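Local atomic coordinates of serine protease pet (Escherichia coli, PDB entry 4OM9), a protein that acts as a secreted autotransporter enterotoxin of enteroaggregative strains, with a serine protease domain carried on a long beta-helix and alpha-fodrin as its probable host target. Residues I387-T393 and Q407-A413; F424-G428 and T446-T450; Q567-L571 and A619-L623; V675-T681 and S695-S701; D752-E756 and K795-S799. All coordinates share one frame; numbering follows the deposited sequence.

Contact 1. Residues I387-T393 and Q407-A413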
# COMPACT_ATOMS: atom_id res chain seq x y z
N ILE A 387 -11.13 -27.25 -0.49
CA ILE A 387 -10.30 -27.70 0.59
C ILE A 387 -9.41 -28.84 0.11
O ILE A 387 -9.87 -29.79 -0.51
CB ILE A 387 -11.13 -28.18 1.78
CG1 ILE A 387 -12.11 -27.08 2.21
CG2 ILE A 387 -10.20 -28.60 2.95
CD1 ILE A 387 -13.11 -27.52 3.30
N LEU A 388 -8.12 -28.72 0.35
CA LEU A 388 -7.18 -29.74 -0.06
C LEU A 388 -7.01 -30.68 1.09
O LEU A 388 -6.42 -30.31 2.10
CB LEU A 388 -5.85 -29.12 -0.46
CG LEU A 388 -6.01 -27.93 -1.40
CD1 LEU A 388 -4.65 -27.35 -1.79
CD2 LEU A 388 -6.80 -28.36 -2.65
N GLY A 389 -7.56 -31.89 0.97
CA GLY A 389 -7.51 -32.85 2.05
C GLY A 389 -6.49 -33.95 1.84
O GLY A 389 -6.43 -34.90 2.62
N ALA A 390 -5.67 -33.83 0.81
CA ALA A 390 -4.71 -34.88 0.49
C ALA A 390 -3.35 -34.31 0.09
O ALA A 390 -3.26 -33.15 -0.31
CB ALA A 390 -5.26 -35.79 -0.62
N GLN A 391 -2.30 -35.12 0.21
CA GLN A 391 -0.99 -34.75 -0.31
C GLN A 391 -1.09 -34.50 -1.82
O GLN A 391 -1.64 -35.32 -2.55
CB GLN A 391 0.06 -35.83 -0.00
CG GLN A 391 1.36 -35.66 -0.80
CD GLN A 391 2.64 -36.03 -0.01
OE1 GLN A 391 3.48 -35.17 0.29
NE2 GLN A 391 2.79 -37.31 0.30
N LYS A 392 -0.56 -33.36 -2.27
CA LYS A 392 -0.53 -33.04 -3.69
C LYS A 392 -1.93 -33.16 -4.30
O LYS A 392 -2.12 -33.84 -5.31
CB LYS A 392 0.46 -33.94 -4.42
CG LYS A 392 1.45 -33.19 -5.28
CD LYS A 392 0.85 -32.78 -6.61
CE LYS A 392 0.83 -33.96 -7.55
NZ LYS A 392 2.12 -34.13 -8.29
N THR A 393 -2.91 -32.53 -3.65
CA THR A 393 -4.30 -32.72 -4.00
C THR A 393 -4.57 -32.50 -5.49
O THR A 393 -5.14 -33.36 -6.15
CB THR A 393 -5.19 -31.81 -3.15
OG1 THR A 393 -5.04 -32.19 -1.77
CG2 THR A 393 -6.63 -31.95 -3.57
N GLN A 407 -8.03 -23.90 0.66
CA GLN A 407 -7.68 -24.16 2.04
C GLN A 407 -6.94 -25.47 2.23
O GLN A 407 -7.44 -26.53 1.88
CB GLN A 407 -8.93 -24.16 2.93
CG GLN A 407 -8.58 -24.49 4.39
CD GLN A 407 -9.77 -24.60 5.29
OE1 GLN A 407 -10.41 -25.65 5.37
NE2 GLN A 407 -10.07 -23.53 6.01
N LEU A 408 -5.75 -25.39 2.82
CA LEU A 408 -4.95 -26.58 3.13
C LEU A 408 -5.53 -27.36 4.29
O LEU A 408 -5.90 -26.78 5.30
CB LEU A 408 -3.51 -26.18 3.44
CG LEU A 408 -2.89 -25.26 2.40
CD1 LEU A 408 -1.40 -25.12 2.63
CD2 LEU A 408 -3.15 -25.79 1.02
N ASN A 409 -5.60 -28.69 4.15
CA ASN A 409 -6.12 -29.53 5.22
C ASN A 409 -5.46 -30.90 5.26
O ASN A 409 -6.11 -31.91 5.50
CB ASN A 409 -7.63 -29.69 5.08
CG ASN A 409 -8.29 -30.18 6.36
OD1 ASN A 409 -8.02 -29.68 7.45
ND2 ASN A 409 -9.15 -31.18 6.23
N ALA A 410 -4.15 -30.94 5.00
CA ALA A 410 -3.38 -32.18 5.05
C ALA A 410 -1.92 -31.78 4.88
O ALA A 410 -1.65 -30.64 4.53
CB ALA A 410 -3.82 -33.17 3.94
N GLU A 411 -0.99 -32.69 5.11
CA GLU A 411 0.42 -32.36 4.97
C GLU A 411 0.80 -32.36 3.49
O GLU A 411 0.34 -33.21 2.74
CB GLU A 411 1.31 -33.36 5.73
CG GLU A 411 0.87 -33.66 7.16
CD GLU A 411 1.44 -32.68 8.18
OE1 GLU A 411 2.58 -32.90 8.68
OE2 GLU A 411 0.73 -31.69 8.50
N ASN A 412 1.61 -31.38 3.09
CA ASN A 412 2.11 -31.31 1.72
C ASN A 412 0.99 -31.36 0.67
O ASN A 412 1.09 -32.05 -0.34
CB ASN A 412 3.11 -32.44 1.48
CG ASN A 412 4.19 -32.06 0.47
OD1 ASN A 412 4.67 -30.93 0.46
ND2 ASN A 412 4.56 -33.01 -0.37
N ALA A 413 -0.09 -30.64 0.95
CA ALA A 413 -1.26 -30.62 0.07
C ALA A 413 -1.06 -29.85 -1.23
O ALA A 413 -1.76 -30.11 -2.18
CB ALA A 413 -2.45 -30.04 0.81

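Contact 2. Residues F424-G428 and T446-T450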
# COMPACT_ATOMS: atom_id res chain seq x y z
N PHE A 424 -2.56 -17.38 -9.22
CA PHE A 424 -3.67 -16.49 -8.96
C PHE A 424 -3.70 -15.45 -10.06
O PHE A 424 -2.80 -14.62 -10.10
CB PHE A 424 -3.51 -15.78 -7.62
CG PHE A 424 -3.13 -16.68 -6.46
CD1 PHE A 424 -1.82 -17.10 -6.28
CD2 PHE A 424 -4.06 -17.03 -5.50
CE1 PHE A 424 -1.47 -17.91 -5.21
CE2 PHE A 424 -3.72 -17.83 -4.41
CZ PHE A 424 -2.43 -18.28 -4.27
N THR A 425 -4.70 -15.49 -10.96
CA THR A 425 -4.83 -14.41 -11.94
C THR A 425 -5.52 -13.22 -11.35
O THR A 425 -5.66 -13.09 -10.14
CB THR A 425 -5.68 -14.75 -13.17
OG1 THR A 425 -6.39 -15.98 -12.98
CG2 THR A 425 -4.87 -14.77 -14.44
N GLU A 426 -6.03 -12.40 -12.27
CA GLU A 426 -6.70 -11.14 -12.00
C GLU A 426 -7.72 -11.33 -10.88
O GLU A 426 -8.54 -12.24 -10.93
CB GLU A 426 -7.38 -10.63 -13.28
CG GLU A 426 -7.79 -9.15 -13.26
CD GLU A 426 -8.47 -8.70 -14.57
OE1 GLU A 426 -7.89 -7.86 -15.29
OE2 GLU A 426 -9.59 -9.19 -14.87
N ASN A 427 -7.60 -10.48 -9.86
CA ASN A 427 -8.48 -10.43 -8.68
C ASN A 427 -8.23 -11.56 -7.69
O ASN A 427 -8.69 -11.51 -6.55
CB ASN A 427 -9.95 -10.40 -9.10
CG ASN A 427 -10.32 -9.10 -9.82
OD1 ASN A 427 -9.81 -8.02 -9.49
ND2 ASN A 427 -11.21 -9.19 -10.80
N GLY A 428 -7.49 -12.57 -8.14
CA GLY A 428 -7.03 -13.64 -7.27
C GLY A 428 -8.05 -14.35 -6.40
O GLY A 428 -9.15 -14.69 -6.86
N THR A 446 -0.72 -12.28 -9.41
CA THR A 446 -0.63 -11.13 -10.33
C THR A 446 -0.96 -9.82 -9.65
O THR A 446 -0.47 -8.80 -10.06
CB THR A 446 -1.54 -11.24 -11.59
OG1 THR A 446 -2.93 -11.22 -11.22
CG2 THR A 446 -1.28 -12.50 -12.26
N ASP A 447 -1.79 -9.86 -8.62
CA ASP A 447 -2.22 -8.62 -8.00
C ASP A 447 -2.65 -8.77 -6.54
O ASP A 447 -2.76 -9.86 -6.02
CB ASP A 447 -3.37 -7.97 -8.81
CG ASP A 447 -4.63 -8.86 -8.87
OD1 ASP A 447 -5.01 -9.43 -7.83
OD2 ASP A 447 -5.27 -8.94 -9.95
N SER A 448 -2.97 -7.65 -5.93
CA SER A 448 -3.29 -7.61 -4.52
C SER A 448 -4.69 -8.08 -4.22
O SER A 448 -5.19 -7.86 -3.11
CB SER A 448 -3.10 -6.19 -3.98
OG SER A 448 -3.87 -5.30 -4.75
N GLY A 449 -5.34 -8.67 -5.21
CA GLY A 449 -6.56 -9.42 -4.97
C GLY A 449 -6.25 -10.74 -4.26
O GLY A 449 -7.14 -11.34 -3.65
N THR A 450 -5.00 -11.17 -4.34
CA THR A 450 -4.53 -12.39 -3.69
C THR A 450 -4.09 -12.15 -2.24
O THR A 450 -3.35 -11.20 -1.94
CB THR A 450 -3.34 -13.01 -4.46
OG1 THR A 450 -3.76 -13.40 -5.77
CG2 THR A 450 -2.78 -14.22 -3.73

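Contact 3. Residues Q567-L571 and A619-L623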
# COMPACT_ATOMS: atom_id res chain seq x y z
N GLN A 567 3.94 1.07 -21.42
CA GLN A 567 4.36 0.27 -20.25
C GLN A 567 3.25 0.25 -19.21
O GLN A 567 2.53 1.24 -19.06
CB GLN A 567 5.63 0.81 -19.61
CG GLN A 567 6.69 1.27 -20.57
CD GLN A 567 7.24 0.13 -21.38
OE1 GLN A 567 8.05 -0.66 -20.89
NE2 GLN A 567 6.82 0.03 -22.64
N VAL A 568 3.15 -0.86 -18.49
CA VAL A 568 2.04 -1.08 -17.57
C VAL A 568 2.04 -0.07 -16.44
O VAL A 568 0.99 0.42 -16.02
CB VAL A 568 2.07 -2.51 -16.98
CG1 VAL A 568 1.19 -2.59 -15.73
CG2 VAL A 568 1.61 -3.52 -18.02
N SER A 569 3.24 0.24 -15.94
CA SER A 569 3.41 1.34 -15.01
C SER A 569 4.77 1.94 -15.25
O SER A 569 5.54 1.41 -16.06
CB SER A 569 3.27 0.88 -13.55
OG SER A 569 4.22 -0.14 -13.24
N ASP A 570 5.09 3.03 -14.56
CA ASP A 570 6.37 3.71 -14.74
C ASP A 570 6.90 4.15 -13.39
O ASP A 570 6.13 4.58 -12.54
CB ASP A 570 6.19 4.91 -15.68
CG ASP A 570 7.50 5.42 -16.24
OD1 ASP A 570 8.26 6.09 -15.49
OD2 ASP A 570 7.76 5.19 -17.44
N LEU A 571 8.21 4.05 -13.18
CA LEU A 571 8.83 4.49 -11.94
C LEU A 571 8.65 5.99 -11.65
O LEU A 571 8.73 6.44 -10.50
CB LEU A 571 10.32 4.16 -11.95
CG LEU A 571 10.73 2.70 -11.74
CD1 LEU A 571 12.20 2.56 -12.06
CD2 LEU A 571 10.44 2.27 -10.32
N ALA A 619 12.94 1.91 -5.98
CA ALA A 619 11.66 1.23 -6.01
C ALA A 619 11.62 0.26 -7.19
O ALA A 619 12.37 0.42 -8.15
CB ALA A 619 10.52 2.23 -6.08
N TYR A 620 10.77 -0.75 -7.08
CA TYR A 620 10.70 -1.80 -8.08
C TYR A 620 9.34 -1.86 -8.75
O TYR A 620 8.31 -1.69 -8.10
CB TYR A 620 11.04 -3.16 -7.46
CG TYR A 620 12.42 -3.18 -6.81
CD1 TYR A 620 12.62 -2.57 -5.57
CD2 TYR A 620 13.50 -3.78 -7.43
CE1 TYR A 620 13.87 -2.56 -4.98
CE2 TYR A 620 14.75 -3.78 -6.84
CZ TYR A 620 14.92 -3.17 -5.61
OH TYR A 620 16.14 -3.14 -5.00
N ILE A 621 9.33 -2.09 -10.05
CA ILE A 621 8.07 -2.33 -10.74
C ILE A 621 8.18 -3.59 -11.58
O ILE A 621 9.29 -4.03 -11.92
CB ILE A 621 7.64 -1.15 -11.63
CG1 ILE A 621 8.63 -0.94 -12.78
CG2 ILE A 621 7.51 0.12 -10.81
CD1 ILE A 621 8.19 0.14 -13.79
N ASP A 622 7.01 -4.14 -11.91
CA ASP A 622 6.86 -5.39 -12.63
C ASP A 622 6.22 -5.07 -13.96
O ASP A 622 5.08 -4.61 -14.01
CB ASP A 622 6.02 -6.37 -11.78
CG ASP A 622 5.66 -7.69 -12.50
OD1 ASP A 622 6.22 -8.00 -13.58
OD2 ASP A 622 4.83 -8.44 -11.94
N LEU A 623 6.95 -5.27 -15.05
CA LEU A 623 6.40 -5.03 -16.37
C LEU A 623 5.20 -5.93 -16.74
O LEU A 623 4.52 -5.67 -17.74
CB LEU A 623 7.50 -5.18 -17.42
CG LEU A 623 8.58 -4.09 -17.32
CD1 LEU A 623 9.64 -4.27 -18.40
CD2 LEU A 623 7.95 -2.69 -17.39
O HOH W 1 4.78 -3.05 -19.43
O HOH W 2 5.19 -1.88 -14.98

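Contact 4. Residues V675-T681 and S695-S701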
# COMPACT_ATOMS: atom_id res chain seq x y z
N VAL A 675 11.25 1.64 22.58
CA VAL A 675 12.63 1.85 23.01
C VAL A 675 13.66 1.34 22.00
O VAL A 675 13.62 0.18 21.61
CB VAL A 675 12.90 1.16 24.37
CG1 VAL A 675 14.37 1.29 24.75
CG2 VAL A 675 12.00 1.74 25.46
N SER A 676 14.58 2.20 21.61
CA SER A 676 15.60 1.85 20.62
C SER A 676 16.99 1.71 21.23
O SER A 676 17.43 2.54 22.04
CB SER A 676 15.63 2.89 19.49
OG SER A 676 14.54 2.70 18.61
N SER A 677 17.69 0.66 20.82
CA SER A 677 19.02 0.38 21.32
C SER A 677 19.97 0.04 20.16
O SER A 677 19.83 -0.99 19.51
CB SER A 677 18.95 -0.76 22.33
OG SER A 677 20.00 -1.69 22.11
N LEU A 678 20.91 0.93 19.89
CA LEU A 678 21.88 0.74 18.82
C LEU A 678 23.28 0.52 19.40
O LEU A 678 23.84 1.39 20.09
CB LEU A 678 21.88 1.94 17.88
CG LEU A 678 20.79 2.16 16.82
CD1 LEU A 678 19.49 1.37 17.08
CD2 LEU A 678 20.48 3.64 16.63
N ASP A 679 23.86 -0.64 19.12
CA ASP A 679 25.20 -0.94 19.60
C ASP A 679 26.14 -1.09 18.43
O ASP A 679 26.06 -2.06 17.69
CB ASP A 679 25.20 -2.21 20.44
CG ASP A 679 26.57 -2.50 21.03
OD1 ASP A 679 27.42 -1.60 21.03
OD2 ASP A 679 26.80 -3.64 21.50
N ARG A 680 27.04 -0.12 18.26
CA ARG A 680 27.94 -0.07 17.11
C ARG A 680 27.11 0.06 15.84
O ARG A 680 27.50 -0.40 14.76
CB ARG A 680 28.85 -1.31 17.07
CG ARG A 680 29.47 -1.63 18.42
CD ARG A 680 30.50 -2.75 18.36
NE ARG A 680 29.95 -4.02 17.91
CZ ARG A 680 29.21 -4.84 18.66
NH1 ARG A 680 28.90 -4.52 19.91
NH2 ARG A 680 28.78 -5.98 18.16
N THR A 681 25.96 0.70 15.97
CA THR A 681 25.05 0.85 14.86
C THR A 681 24.84 2.31 14.44
O THR A 681 24.00 3.01 15.01
CB THR A 681 23.67 0.18 15.18
OG1 THR A 681 23.84 -1.25 15.29
CG2 THR A 681 22.62 0.50 14.08
N SER A 695 10.29 7.78 22.44
CA SER A 695 10.68 6.66 23.27
C SER A 695 12.19 6.68 23.41
O SER A 695 12.88 7.13 22.50
CB SER A 695 10.18 5.34 22.65
OG SER A 695 10.50 4.22 23.46
N SER A 696 12.70 6.19 24.54
CA SER A 696 14.14 6.20 24.81
C SER A 696 15.00 5.68 23.65
O SER A 696 14.68 4.66 23.03
CB SER A 696 14.45 5.36 26.05
OG SER A 696 14.17 6.06 27.25
N LEU A 697 16.11 6.36 23.38
CA LEU A 697 17.06 5.90 22.39
C LEU A 697 18.50 5.94 22.91
O LEU A 697 19.05 7.02 23.11
CB LEU A 697 16.94 6.71 21.11
CG LEU A 697 17.91 6.34 19.99
CD1 LEU A 697 17.18 6.29 18.66
CD2 LEU A 697 19.06 7.34 19.92
N PHE A 698 19.09 4.77 23.11
CA PHE A 698 20.47 4.64 23.55
C PHE A 698 21.32 4.14 22.41
O PHE A 698 20.89 3.28 21.64
CB PHE A 698 20.59 3.68 24.73
CG PHE A 698 19.55 3.88 25.78
CD1 PHE A 698 18.30 3.31 25.65
CD2 PHE A 698 19.82 4.63 26.91
CE1 PHE A 698 17.33 3.49 26.62
CE2 PHE A 698 18.87 4.83 27.88
CZ PHE A 698 17.62 4.26 27.74
N THR A 699 22.54 4.65 22.29
CA THR A 699 23.42 4.24 21.21
C THR A 699 24.89 4.39 21.61
O THR A 699 25.33 5.44 22.07
CB THR A 699 23.16 5.05 19.95
OG1 THR A 699 21.79 4.87 19.57
CG2 THR A 699 24.04 4.57 18.83
N THR A 700 25.64 3.31 21.41
CA THR A 700 27.07 3.32 21.68
C THR A 700 27.82 3.99 20.54
O THR A 700 29.04 4.11 20.56
CB THR A 700 27.60 1.91 21.90
OG1 THR A 700 27.36 1.12 20.72
CG2 THR A 700 26.88 1.26 23.08
N SER A 701 27.06 4.42 19.54
CA SER A 701 27.59 5.04 18.34
C SER A 701 27.02 6.45 18.20
O SER A 701 26.52 7.02 19.17
CB SER A 701 27.24 4.20 17.12
OG SER A 701 27.81 4.72 15.93

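Contact 5. Residues D752-E756 and K795-S799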
# COMPACT_ATOMS: atom_id res chain seq x y z
N ASP A 752 27.51 14.69 23.25
CA ASP A 752 27.88 15.98 22.67
C ASP A 752 27.16 16.23 21.36
O ASP A 752 26.69 15.31 20.71
CB ASP A 752 29.39 16.05 22.45
CG ASP A 752 30.18 15.81 23.73
OD1 ASP A 752 29.70 16.18 24.82
OD2 ASP A 752 31.29 15.24 23.65
N ILE A 753 27.03 17.50 20.98
CA ILE A 753 26.48 17.81 19.68
C ILE A 753 27.36 18.81 18.95
O ILE A 753 27.67 19.89 19.47
CB ILE A 753 25.03 18.35 19.78
CG1 ILE A 753 24.64 19.08 18.49
CG2 ILE A 753 24.87 19.27 20.95
CD1 ILE A 753 23.19 19.49 18.45
N LYS A 754 27.79 18.43 17.76
CA LYS A 754 28.68 19.24 16.96
C LYS A 754 28.04 19.51 15.61
O LYS A 754 27.18 18.75 15.17
CB LYS A 754 30.03 18.55 16.79
CG LYS A 754 29.99 17.37 15.88
CD LYS A 754 31.38 16.85 15.57
CE LYS A 754 31.29 15.65 14.64
NZ LYS A 754 32.63 15.29 14.09
N SER A 755 28.45 20.60 14.98
CA SER A 755 27.92 21.01 13.69
C SER A 755 28.70 22.17 13.12
O SER A 755 29.17 23.03 13.87
CB SER A 755 26.45 21.42 13.82
OG SER A 755 26.00 22.07 12.64
N GLU A 756 28.85 22.21 11.80
CA GLU A 756 29.42 23.40 11.17
C GLU A 756 28.54 23.96 10.06
O GLU A 756 29.00 24.70 9.20
CB GLU A 756 30.82 23.12 10.64
CG GLU A 756 31.00 21.83 9.89
CD GLU A 756 32.47 21.55 9.62
OE1 GLU A 756 32.77 20.61 8.86
OE2 GLU A 756 33.32 22.28 10.18
N LYS A 795 29.62 22.25 19.96
CA LYS A 795 30.51 22.96 19.05
C LYS A 795 29.82 23.25 17.73
O LYS A 795 30.04 22.57 16.74
CB LYS A 795 31.78 22.16 18.81
CG LYS A 795 32.38 21.59 20.08
CD LYS A 795 33.86 21.31 19.93
CE LYS A 795 34.44 20.75 21.22
NZ LYS A 795 33.81 19.44 21.58
N ALA A 796 28.98 24.28 17.72
CA ALA A 796 28.29 24.69 16.50
C ALA A 796 28.37 26.21 16.31
O ALA A 796 27.54 26.94 16.84
CB ALA A 796 26.84 24.25 16.55
N ALA A 797 29.35 26.66 15.53
CA ALA A 797 29.65 28.10 15.41
C ALA A 797 28.85 28.84 14.33
O ALA A 797 29.23 29.94 13.93
CB ALA A 797 31.14 28.29 15.16
N GLN A 798 27.76 28.24 13.86
CA GLN A 798 26.89 28.92 12.90
C GLN A 798 25.43 28.76 13.29
O GLN A 798 24.54 29.33 12.66
CB GLN A 798 27.10 28.39 11.48
CG GLN A 798 28.51 28.55 10.93
CD GLN A 798 29.35 27.30 11.09
OE1 GLN A 798 29.16 26.53 12.04
NE2 GLN A 798 30.28 27.09 10.17
N SER A 799 25.21 28.01 14.36
CA SER A 799 23.89 27.49 14.69
C SER A 799 23.15 28.27 15.77
O SER A 799 23.77 28.93 16.61
CB SER A 799 24.01 26.02 15.10
OG SER A 799 24.96 25.35 14.29

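Contact 1. Residues I387-T393 and Q407-A413
Leu388 lies side by side with Leu408, both pointing the same way into the beta-helix; its CG, anti to the carbonyl carbon (chi1 -48°), carries CD1 to within 3.5 Å of Leu408 CD2. Leu388 CB meets the methyl of Ala413 at 3.7 Å. On the other face, Ile387 and Gln407 run alongside each other, and Ile387 CG2 also packs against CB of Asn409 at 3.5 Å; Gln407 NE2 is hydrogen-bonded to Asp432. The two strand ends, neighbours in successive turns of the parallel beta-helix, are joined by a nearly straight bond from Leu388 N to Gln407 O (2.8 Å) and a weak one from Asn409 N to Leu388 O. Past the strands the chains turn in step: Lys392 N donates to Asn412 O at 2.9 Å, and Thr393 N to Ala413 O at 3.1 Å. On the exposed side the Gln391 and Asn412 amides stand 80° apart, Asn412 ND2 giving its hydrogen to Gln391 OE1 across a distance so short that its exact value is doubtful. Backbone bonds thus hold both strand ends and turns, while Leu388, Leu408 and Ala413 pack together on the buried face.

Contact 2. Residues F424-G428 and T446-T450
Thr450 sets its methyl over one face of the Phe424 ring, CG2 lying 3.6 Å from the ring centroid, a CH-pi contact. The torsions explain the fit: Thr450 OG1 sits anti to the carbonyl carbon (chi1 -63°), which leaves CG2 anti to the backbone N and over the ring, while OG1 comes to 3.0 Å from CB of Phe424. The two side chains cross at about a right angle. Asp447 carries the polar half. Its CG stands between its own backbone N and carbonyl carbon (chi1 63°), which brings the carboxylate over the opposing turn, where the syn lone pair of OD2 accepts from Asn427 N at 2.8 Å. The second oxygen, OD1, is met on its anti side by Gly449 N at 2.7 Å, 32° out of the carboxylate plane, forming an Asx turn within the type I turn 447-450. Thr446 N donates to Phe424 O at 3.2 Å, and its OG1 rests against the peptide carbon of Thr425, 3.3 Å away. A type II turn, 425-428, faces this one, so the contact joins corner loops of successive beta-helix turns. One carboxylate therefore grips a backbone NH in each corner, and the negative charge is probably eased by both, while the ring and methyl pack as an apolar pair beside them.

Contact 3. Residues Q567-L571 and A619-L623
Apolar packing pairs Leu571 with Ile621 and Ala619. CD2 of Leu571 meets CG2 of Ile621 at 3.7 Å, the two side chains crossing at a slant, and lies more loosely against the methyl of Ala619. CG1 of Ile621 stands between the backbone N and the carbonyl carbon (chi1 65°), and this swings CD1 toward Ser569 and leaves CG2 for the leucine.

A second group consists of van der Waals contacts between methyls and carbonyl oxygens: Ile621 CD1 to Ser569 O at 3.7 Å, Leu571 CD2 to Ala619 O at 3.4 Å, and Val568 CG2 to Leu623 O at 3.6 Å. Beside the last, the Gln567 and Leu623 side chains lie alongside each other, pointing the same way.

Strand 618-622 pairs antiparallel with strand 640-644, departing from the parallel beta-helix that makes up most of the chain; the loop 567-571 runs from helix 552-558 toward strand 576-583 and packs against strand 618-622. Ala520 and Trp576 cover Ile621 further.

Direct hydrogen bonds between the segments are absent, and two waters take over this role. One accepts from Val568 N at 2.9 Å and donates to Leu623 O. The other donates to Ser569 OG at 2.6 Å and to the carbonyl oxygen of Asp622 at 2.9 Å, tying the serine hydroxyl to the strand backbone. The Asp622 carboxylate faces other partners, among them His474 and Asn628.

Contact 4. Residues V675-T681 and S695-S701
Leu678, Val675 and Ser676 bury the most surface here, and each meets a different part of segment 695-701. Leu678 runs obliquely across Thr699: its CB lies 3.4 Å from Thr699 OG1 and a little further from the methyl CG2, and its CD2 also closes on the same hydroxyl. Thr699 OG1 is anti to its carbonyl carbon (chi1 -58°), which lets the hydroxyl donate back to Phe698 O at 2.8 Å, from above the carbonyl plane. Ile655 and Ile662 cover Leu678 on the side of the preceding turn. Val675 spreads its two methyls, CG2 settling 3.5 Å from Ser695 OG and CG1 coming up to the edge of the Phe698 ring, 4.1 Å from CE1. Ser676 turns CB to Leu697 CD1 at 3.8 Å on the inner face, while its hydroxyl is hydrogen-bonded to Ile655 N.

The backbones of strands 676-679 and 697-699 run parallel, only 6° apart in direction, as neighbouring turns of a parallel beta-helix do. Ser676 and Leu678 each give and take a bond: Ser676 N to Ser696 O, Phe698 N to Ser676 O, Leu678 N to Phe698 O, and Thr700 N to Leu678 O. At the far end, Thr700 OG1 donates to the anti lone pair of Asp679 OD1 at 2.7 Å, while Asp679 OD2 pairs with Arg680 NH1, whose guanidinium also reaches Asp659. Phe698 O takes two donors, Leu678 N and Thr699 OG1, and the Asp679 carboxylate is shared between a hydroxyl and an arginine, which would probably stabilise its charge.

Contact 5. Residues D752-E756 and K795-S799
Strands 747-755 and 794-796, parallel neighbours near the C-terminal part of the beta-helix, meet here around Lys754 and Lys795. Lys795 N donates to Ile753 O at 3.1 Å, in the carbonyl plane, and Ser755 N returns a bond to Lys795 O, also 3.1 Å, 39° out of the plane of the Lys795 carbonyl. The lysines Lys754 and Lys795 lie on the same outer face, yet their chains diverge, so that CB of Lys754 stays near the carbonyl of Lys795 while its extended chain leads off. On the inner face, CB of Ser755 meets the methyl of Ala796 at 4.0 Å. Ala796 CA makes a CA-H...O contact with Ser755 O at 3.2 Å. Gln798 lays its amide over the backbone of Glu756, OE1 coming 3.3 Å from CA; a bend at chi2 (97°) turns the amide there. Ser755 OG and Ser799 OG face each other 3.8 Å apart, and each is bonded to Lys757, the first to its N and the second to its O. Two backbone bonds therefore carry the polar part of the contact, while Ser755 against Ala796 and the Gln798 amide over Glu756 add van der Waals packing.

In the fold
Contacts 1 to 5 follow one another along the chain in series, none overlapping another. Contacts 1 and 2 belong to consecutive turns of the early beta-helix, about 21 Å between centres: contact 1 continues strands 385-388 and 404-408, and contact 2 lies in the corners after strands 422-424 and 444-445. Contact 3, its centre about 17 Å from that of contact 2, joins a loop to strand 618-622, which pairs antiparallel with 640-644. Contacts 4 and 5, about 22 Å between centres, lie further along in linked parallel strands. Contacts 1 and 5 lie on opposite sides of the chain's centre, their own centres about 64 Å apart. Neighbouring-turn pairing, seen in contacts 1, 2, 4 and 5, therefore recurs along the elongated passenger domain.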